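Local coordinates for methylmalonate-semialdehyde dehydrogenase (Oceanimonas doudoroffii, PDB 4ZZ7), which catalyses the NAD-dependent, acylating oxidation of methylmalonate semialdehyde, probably to propionyl-CoA as in other methylmalonate-semialdehyde dehydrogenases, at residues E138-G143 / K476-T481; K66-M71 / A165-N170. One frame throughout, in Å; residues are numbered along the deposited sequence.

Contacts 1 and 2 have centres about 16 Å apart and touch where the chain enters two neighbouring strands of the NAD-binding domain. Segment 138-143 runs straight into strand 144-148 and segment 165-170 into strand 171-175; helix 156-167 carries the chain between these parallel strands in a beta-alpha-beta crossover. Asn-170 OD1 of contact 2 probably accepts a hydrogen bond from Gly-143 N of contact 1, at 3.0 Å, and Pro-141 CG packs on Cys-168 O at 3.3 Å. Neither contact touches the NAD site, but both strands lead to it: Thr-149 and Lys-175, which bind the cofactor, lie at or just past their C-terminal ends.

Contact 1 (E138-G143 / K476-T481); sequences EFQPMG and KRKTVT
Glu-138 and Lys-478 form a hydrogen-bonded antiparallel pair, with Glu-138 N to Lys-478 O and Lys-478 N to Glu-138 O both at 2.7 Å. A second such pair joins Gln-140 and Lys-476: Lys-476 N gives a nearly straight bond (168°) to Gln-140 O at 2.8 Å, whereas Gln-140 N returns a more bent one to Lys-476 O. On the face carrying these residues, the Gln-140 amide is held at both ends. Its NE2 donates to Glu-138 OE1 at 2.7 Å, with the carboxylate oxygen close to the amide plane, and its OE1 takes a weak bond from Lys-478 NZ at 3.2 Å. That ammonium has its stronger partners in the carbonyls of Ser-429 and Ile-432 of the second subunit.

The two strands belong to the three-stranded antiparallel sheet of the oligomerization domain in aldehyde dehydrogenases, and residues 479-481 extend it by parallel pairing with a strand of the second subunit. Phe-139 and Arg-477 form a non-hydrogen-bonded pair whose side chains lie on the opposite face of the sheet from Gln-140. They run alongside one another; the ring turns its edge to the guanidinium, placing Phe-139 CE1 3.8 Å above the centre of the Arg-477 group, with the planes 82° apart. A bend at chi3 (-77°) turns one face of the guanidinium to the ring edge, while Arg-477 NH2 makes a salt bridge to Asp-469 of the second subunit. Further along, Met-142 SD lies across the aliphatic part of Lys-476, 3.7 Å from its CG, and both side chains also touch Arg-245.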
ATOM      1  N   GLU A 138       8.181  11.006  -3.646  1.00 17.64           N
ATOM      2  CA  GLU A 138       7.727  11.102  -5.008  1.00 18.19           C
ATOM      3  C   GLU A 138       8.549  10.138  -5.841  1.00 18.71           C
ATOM      4  O   GLU A 138       9.759   9.988  -5.618  1.00 18.47           O
ATOM      5  CB  GLU A 138       7.883  12.528  -5.531  1.00 18.75           C
ATOM      6  CG  GLU A 138       7.012  13.586  -4.847  1.00 19.07           C
ATOM      7  CD  GLU A 138       6.875  14.853  -5.687  1.00 19.49           C
ATOM      8  OE1 GLU A 138       7.589  14.992  -6.695  1.00 19.84           O
ATOM      9  OE2 GLU A 138       6.037  15.711  -5.373  1.00 20.50           O
ATOM     10  N   PHE A 139       7.886   9.484  -6.796  1.00 19.48           N
ATOM     11  CA  PHE A 139       8.557   8.564  -7.738  1.00 19.79           C
ATOM     12  C   PHE A 139       8.633   9.171  -9.138  1.00 20.31           C
ATOM     13  O   PHE A 139       7.781   8.941 -10.013  1.00 21.50           O
ATOM     14  CB  PHE A 139       7.890   7.192  -7.719  1.00 19.31           C
ATOM     15  CG  PHE A 139       7.890   6.568  -6.363  1.00 19.11           C
ATOM     16  CD1 PHE A 139       9.079   6.186  -5.767  1.00 19.43           C
ATOM     17  CD2 PHE A 139       6.709   6.388  -5.673  1.00 19.92           C
ATOM     18  CE1 PHE A 139       9.093   5.628  -4.502  1.00 20.19           C
ATOM     19  CE2 PHE A 139       6.702   5.824  -4.410  1.00 20.60           C
ATOM     20  CZ  PHE A 139       7.897   5.435  -3.822  1.00 20.66           C
ATOM     21  N   GLN A 140       9.688   9.955  -9.335  1.00 20.45           N
ATOM     22  CA  GLN A 140       9.824  10.783 -10.515  1.00 19.19           C
ATOM     23  C   GLN A 140      10.511  10.012 -11.601  1.00 18.73           C
ATOM     24  O   GLN A 140      11.120   8.973 -11.331  1.00 18.48           O
ATOM     25  CB  GLN A 140      10.600  12.034 -10.174  1.00 19.02           C
ATOM     26  CG  GLN A 140       9.847  12.879  -9.174  1.00 19.12           C
ATOM     27  CD  GLN A 140      10.420  14.259  -9.002  1.00 19.03           C
ATOM     28  OE1 GLN A 140      11.532  14.559  -9.446  1.00 18.55           O
ATOM     29  NE2 GLN A 140       9.652  15.120  -8.358  1.00 19.21           N
ATOM     30  N   PRO A 141      10.422  10.512 -12.840  1.00 18.72           N
ATOM     31  CA  PRO A 141      10.974   9.727 -13.935  1.00 19.33           C
ATOM     32  C   PRO A 141      12.509   9.736 -14.013  1.00 19.30           C
ATOM     33  O   PRO A 141      13.148  10.688 -13.580  1.00 18.94           O
ATOM     34  CB  PRO A 141      10.344  10.369 -15.173  1.00 19.54           C
ATOM     35  CG  PRO A 141       9.177  11.154 -14.661  1.00 19.43           C
ATOM     36  CD  PRO A 141       9.642  11.653 -13.341  1.00 18.84           C
ATOM     37  N   MET A 142      13.059   8.660 -14.564  1.00 19.20           N
ATOM     38  CA  MET A 142      14.491   8.519 -14.788  1.00 19.45           C
ATOM     39  C   MET A 142      15.011   9.442 -15.911  1.00 19.50           C
ATOM     40  O   MET A 142      15.969  10.210 -15.731  1.00 20.11           O
ATOM     41  CB  MET A 142      14.810   7.059 -15.146  1.00 19.43           C
ATOM     42  CG  MET A 142      14.493   6.025 -14.059  1.00 19.28           C
ATOM     43  SD  MET A 142      15.407   6.340 -12.530  1.00 19.82           S
ATOM     44  CE  MET A 142      17.136   6.102 -12.984  1.00 19.74           C
ATOM     45  N   GLY A 143      14.379   9.358 -17.071  1.00 18.89           N
ATOM     46  CA  GLY A 143      14.872  10.046 -18.257  1.00 18.34           C
ATOM     47  C   GLY A 143      14.715   9.156 -19.451  1.00 17.50           C
ATOM     48  O   GLY A 143      13.603   8.726 -19.731  1.00 16.76           O
ATOM     49  N   LYS A 476      12.619   7.091  -9.952  1.00 14.51           N
ATOM     50  CA  LYS A 476      13.543   7.337  -8.829  1.00 14.52           C
ATOM     51  C   LYS A 476      12.864   8.055  -7.663  1.00 13.92           C
ATOM     52  O   LYS A 476      12.078   8.991  -7.843  1.00 13.18           O
ATOM     53  CB  LYS A 476      14.822   8.054  -9.260  1.00 14.69           C
ATOM     54  CG  LYS A 476      14.618   9.131 -10.279  1.00 15.15           C
ATOM     55  CD  LYS A 476      15.939   9.728 -10.674  1.00 15.96           C
ATOM     56  CE  LYS A 476      15.717  10.880 -11.654  1.00 16.65           C
ATOM     57  NZ  LYS A 476      16.975  11.619 -11.974  1.00 16.93           N
ATOM     58  N   ARG A 477      13.174   7.569  -6.467  1.00 13.78           N
ATOM     59  CA  ARG A 477      12.579   8.063  -5.243  1.00 13.71           C
ATOM     60  C   ARG A 477      13.168   9.399  -4.849  1.00 14.27           C
ATOM     61  O   ARG A 477      14.378   9.571  -4.751  1.00 14.30           O
ATOM     62  CB  ARG A 477      12.803   7.081  -4.119  1.00 13.40           C
ATOM     63  CG  ARG A 477      12.254   7.575  -2.809  1.00 13.47           C
ATOM     64  CD  ARG A 477      12.702   6.701  -1.661  1.00 13.75           C
ATOM     65  NE  ARG A 477      11.943   5.458  -1.623  1.00 13.91           N
ATOM     66  CZ  ARG A 477      10.773   5.293  -1.018  1.00 14.04           C
ATOM     67  NH1 ARG A 477      10.176   6.285  -0.354  1.00 14.86           N
ATOM     68  NH2 ARG A 477      10.192   4.110  -1.066  1.00 14.08           N
ATOM     69  N   LYS A 478      12.283  10.347  -4.612  1.00 15.24           N
ATOM     70  CA  LYS A 478      12.649  11.653  -4.089  1.00 15.78           C
ATOM     71  C   LYS A 478      11.898  11.837  -2.781  1.00 15.56           C
ATOM     72  O   LYS A 478      10.692  11.588  -2.698  1.00 15.60           O
ATOM     73  CB  LYS A 478      12.269  12.767  -5.084  1.00 16.67           C
ATOM     74  CG  LYS A 478      12.548  14.178  -4.577  1.00 17.64           C
ATOM     75  CD  LYS A 478      12.193  15.265  -5.576  1.00 18.60           C
ATOM     76  CE  LYS A 478      13.269  15.464  -6.649  1.00 19.42           C
ATOM     77  NZ  LYS A 478      12.970  16.658  -7.503  1.00 19.65           N
ATOM     78  N   THR A 479      12.594  12.286  -1.756  1.00 15.26           N
ATOM     79  CA  THR A 479      11.917  12.601  -0.523  1.00 15.44           C
ATOM     80  C   THR A 479      12.046  14.089  -0.270  1.00 15.62           C
ATOM     81  O   THR A 479      13.160  14.665  -0.309  1.00 15.67           O
ATOM     82  CB  THR A 479      12.479  11.790   0.631  1.00 15.72           C
ATOM     83  OG1 THR A 479      12.500  10.401   0.257  1.00 16.23           O
ATOM     84  CG2 THR A 479      11.628  11.992   1.873  1.00 15.64           C
ATOM     85  N   VAL A 480      10.883  14.704  -0.051  1.00 15.27           N
ATOM     86  CA  VAL A 480      10.769  16.107   0.275  1.00 14.94           C
ATOM     87  C   VAL A 480      10.447  16.197   1.754  1.00 15.61           C
ATOM     88  O   VAL A 480       9.615  15.435   2.237  1.00 15.74           O
ATOM     89  CB  VAL A 480       9.676  16.785  -0.571  1.00 14.47           C
ATOM     90  CG1 VAL A 480       9.544  18.278  -0.254  1.00 14.43           C
ATOM     91  CG2 VAL A 480      10.011  16.621  -2.034  1.00 14.35           C
ATOM     92  N   THR A 481      11.132  17.108   2.463  1.00 16.48           N
ATOM     93  CA  THR A 481      10.822  17.489   3.870  1.00 16.49           C
ATOM     94  C   THR A 481      10.599  18.999   3.888  1.00 16.31           C
ATOM     95  O   THR A 481      11.381  19.743   3.374  1.00 15.88           O
ATOM     96  CB  THR A 481      11.951  17.080   4.845  1.00 16.67           C
ATOM     97  OG1 THR A 481      12.164  15.667   4.760  1.00 17.02           O
ATOM     98  CG2 THR A 481      11.617  17.403   6.272  1.00 16.33           C
TER

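Contact 2 (K66-M71 / A165-N170); sequences KRARVM and AIVCGN
Arg-67 turns the edge of its guanidinium to the carbonyl of Val-167 and lays one face over the backbone that follows. NE donates to Val-167 O at 2.6 Å (156°); the oxygen lies near the guanidinium plane, although NE itself stands well above the carbonyl plane. Arg-67 NH2 adds a weak bond to the same oxygen at 3.1 Å. The Arg-67 chain kinks about its CG-CD bond (chi3 -68°), which lays the guanidinium over Gly-169 N, 3.2 Å from its plane and toward the rim.

The carbonyl being gripped ends helix 156-167, which closes in a Schellman motif: Gly-169, at positive phi, bonds back from its N to Ile-166 O, and Asn-170 N to Ala-165 O. Asn-170 ND2 reaches that Ala-165 oxygen too, at 2.9 Å. The partial negative charge of this helix end probably suits the arginine, whose NH1 is also weakly bonded to Trp-59 O.

Beside the polar grip, Val-167 points CG2 at helix 64-80. This methyl meets the backbone of Ala-68 at CA, 3.6 Å away, as well as the Ala-68 CB, and Met-71 crosses it with CG at 4.1 Å. Helix 97-115 packs against the same group, through Ala-114 on Val-167 and Val-111 and Cys-115 on Met-71.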
ATOM      1  N   LYS A  66      -3.057  11.934 -18.378  1.00 23.78           N
ATOM      2  CA  LYS A  66      -2.895  12.166 -19.797  1.00 23.17           C
ATOM      3  C   LYS A  66      -1.929  11.148 -20.428  1.00 21.54           C
ATOM      4  O   LYS A  66      -2.170  10.653 -21.530  1.00 21.36           O
ATOM      5  CB  LYS A  66      -2.443  13.615 -20.041  1.00 24.24           C
ATOM      6  CG  LYS A  66      -2.524  14.028 -21.502  1.00 26.19           C
ATOM      7  CD  LYS A  66      -1.969  15.409 -21.799  1.00 27.55           C
ATOM      8  CE  LYS A  66      -2.042  15.647 -23.298  1.00 29.02           C
ATOM      9  NZ  LYS A  66      -1.500  16.971 -23.655  1.00 31.29           N
ATOM     10  N   ARG A  67      -0.842  10.833 -19.741  1.00 20.18           N
ATOM     11  CA  ARG A  67       0.066   9.804 -20.249  1.00 19.89           C
ATOM     12  C   ARG A  67      -0.644   8.458 -20.371  1.00 19.99           C
ATOM     13  O   ARG A  67      -0.402   7.727 -21.317  1.00 20.46           O
ATOM     14  CB  ARG A  67       1.298   9.628 -19.358  1.00 19.41           C
ATOM     15  CG  ARG A  67       2.120  10.877 -19.197  1.00 19.66           C
ATOM     16  CD  ARG A  67       3.535  10.556 -18.767  1.00 19.75           C
ATOM     17  NE  ARG A  67       3.626  10.027 -17.408  1.00 19.14           N
ATOM     18  CZ  ARG A  67       4.061  10.695 -16.349  1.00 18.57           C
ATOM     19  NH1 ARG A  67       4.432  11.960 -16.435  1.00 19.05           N
ATOM     20  NH2 ARG A  67       4.116  10.088 -15.181  1.00 18.71           N
ATOM     21  N   ALA A  68      -1.498   8.132 -19.400  1.00 20.05           N
ATOM     22  CA  ALA A  68      -2.152   6.830 -19.350  1.00 20.57           C
ATOM     23  C   ALA A  68      -3.176   6.663 -20.458  1.00 21.07           C
ATOM     24  O   ALA A  68      -3.345   5.560 -20.988  1.00 20.69           O
ATOM     25  CB  ALA A  68      -2.806   6.615 -18.006  1.00 21.11           C
ATOM     26  N   ARG A  69      -3.822   7.764 -20.832  1.00 21.45           N
ATOM     27  CA  ARG A  69      -4.781   7.754 -21.929  1.00 22.17           C
ATOM     28  C   ARG A  69      -4.113   7.340 -23.263  1.00 22.11           C
ATOM     29  O   ARG A  69      -4.781   6.849 -24.199  1.00 23.34           O
ATOM     30  CB  ARG A  69      -5.490   9.114 -22.064  1.00 22.68           C
ATOM     31  CG  ARG A  69      -6.414   9.491 -20.912  1.00 23.24           C
ATOM     32  CD  ARG A  69      -7.173  10.769 -21.224  1.00 24.36           C
ATOM     33  NE  ARG A  69      -7.114  11.710 -20.110  1.00 25.41           N
ATOM     34  CZ  ARG A  69      -7.935  11.729 -19.070  1.00 25.75           C
ATOM     35  NH1 ARG A  69      -8.926  10.859 -18.966  1.00 26.09           N
ATOM     36  NH2 ARG A  69      -7.751  12.634 -18.117  1.00 26.47           N
ATOM     37  N   VAL A  70      -2.805   7.525 -23.368  1.00 20.36           N
ATOM     38  CA  VAL A  70      -2.132   7.026 -24.541  1.00 20.22           C
ATOM     39  C   VAL A  70      -2.207   5.514 -24.534  1.00 19.44           C
ATOM     40  O   VAL A  70      -2.453   4.913 -25.561  1.00 19.04           O
ATOM     41  CB  VAL A  70      -0.674   7.492 -24.641  1.00 20.70           C
ATOM     42  CG1 VAL A  70      -0.013   6.917 -25.893  1.00 21.20           C
ATOM     43  CG2 VAL A  70      -0.608   9.009 -24.696  1.00 20.60           C
ATOM     44  N   MET A  71      -2.015   4.915 -23.368  1.00 19.72           N
ATOM     45  CA  MET A  71      -2.036   3.454 -23.232  1.00 20.33           C
ATOM     46  C   MET A  71      -3.427   2.840 -23.366  1.00 19.76           C
ATOM     47  O   MET A  71      -3.571   1.705 -23.817  1.00 18.29           O
ATOM     48  CB  MET A  71      -1.407   3.022 -21.909  1.00 20.82           C
ATOM     49  CG  MET A  71       0.035   3.514 -21.696  1.00 21.67           C
ATOM     50  SD  MET A  71       1.311   3.245 -22.976  1.00 21.26           S
ATOM     51  CE  MET A  71       0.858   1.579 -23.361  1.00 22.42           C
ATOM     52  N   ALA A 165       7.239   2.015 -18.657  1.00 14.89           N
ATOM     53  CA  ALA A 165       8.301   3.002 -18.602  1.00 14.04           C
ATOM     54  C   ALA A 165       7.795   4.353 -19.096  1.00 13.67           C
ATOM     55  O   ALA A 165       8.051   5.389 -18.468  1.00 13.27           O
ATOM     56  CB  ALA A 165       9.488   2.533 -19.417  1.00 14.15           C
ATOM     57  N   ILE A 166       7.055   4.331 -20.203  1.00 13.51           N
ATOM     58  CA  ILE A 166       6.573   5.562 -20.830  1.00 13.44           C
ATOM     59  C   ILE A 166       5.544   6.230 -19.925  1.00 13.99           C
ATOM     60  O   ILE A 166       5.651   7.403 -19.593  1.00 13.91           O
ATOM     61  CB  ILE A 166       5.991   5.302 -22.227  1.00 12.96           C
ATOM     62  CG1 ILE A 166       7.141   5.053 -23.208  1.00 13.05           C
ATOM     63  CG2 ILE A 166       5.166   6.479 -22.708  1.00 12.68           C
ATOM     64  CD1 ILE A 166       6.731   4.421 -24.519  1.00 13.15           C
ATOM     65  N   VAL A 167       4.566   5.463 -19.484  1.00 14.73           N
ATOM     66  CA  VAL A 167       3.508   6.013 -18.657  1.00 14.80           C
ATOM     67  C   VAL A 167       4.081   6.565 -17.346  1.00 15.43           C
ATOM     68  O   VAL A 167       3.507   7.487 -16.774  1.00 16.03           O
ATOM     69  CB  VAL A 167       2.399   4.966 -18.417  1.00 14.79           C
ATOM     70  CG1 VAL A 167       2.649   4.134 -17.152  1.00 14.94           C
ATOM     71  CG2 VAL A 167       1.051   5.640 -18.357  1.00 15.10           C
ATOM     72  N   CYS A 168       5.207   6.008 -16.882  1.00 15.51           N
ATOM     73  CA  CYS A 168       5.949   6.567 -15.738  1.00 15.80           C
ATOM     74  C   CYS A 168       6.744   7.922 -15.962  1.00 16.97           C
ATOM     75  O   CYS A 168       7.462   8.415 -15.049  1.00 17.04           O
ATOM     76  CB  CYS A 168       6.882   5.500 -15.193  1.00 15.39           C
ATOM     77  SG  CYS A 168       5.984   4.221 -14.305  1.00 15.01           S
ATOM     78  N   GLY A 169       6.617   8.505 -17.162  1.00 16.88           N
ATOM     79  CA  GLY A 169       7.214   9.790 -17.485  1.00 15.89           C
ATOM     80  C   GLY A 169       8.537   9.716 -18.221  1.00 15.81           C
ATOM     81  O   GLY A 169       9.187  10.741 -18.373  1.00 15.58           O
ATOM     82  N   ASN A 170       8.943   8.532 -18.692  1.00 15.79           N
ATOM     83  CA  ASN A 170      10.223   8.379 -19.402  1.00 16.14           C
ATOM     84  C   ASN A 170      10.087   8.422 -20.927  1.00 17.08           C
ATOM     85  O   ASN A 170       8.997   8.323 -21.490  1.00 17.92           O
ATOM     86  CB  ASN A 170      10.861   7.041 -19.048  1.00 15.79           C
ATOM     87  CG  ASN A 170      11.126   6.887 -17.580  1.00 15.60           C
ATOM     88  OD1 ASN A 170      11.933   7.619 -17.017  1.00 15.63           O
ATOM     89  ND2 ASN A 170      10.465   5.921 -16.946  1.00 15.60           N
TER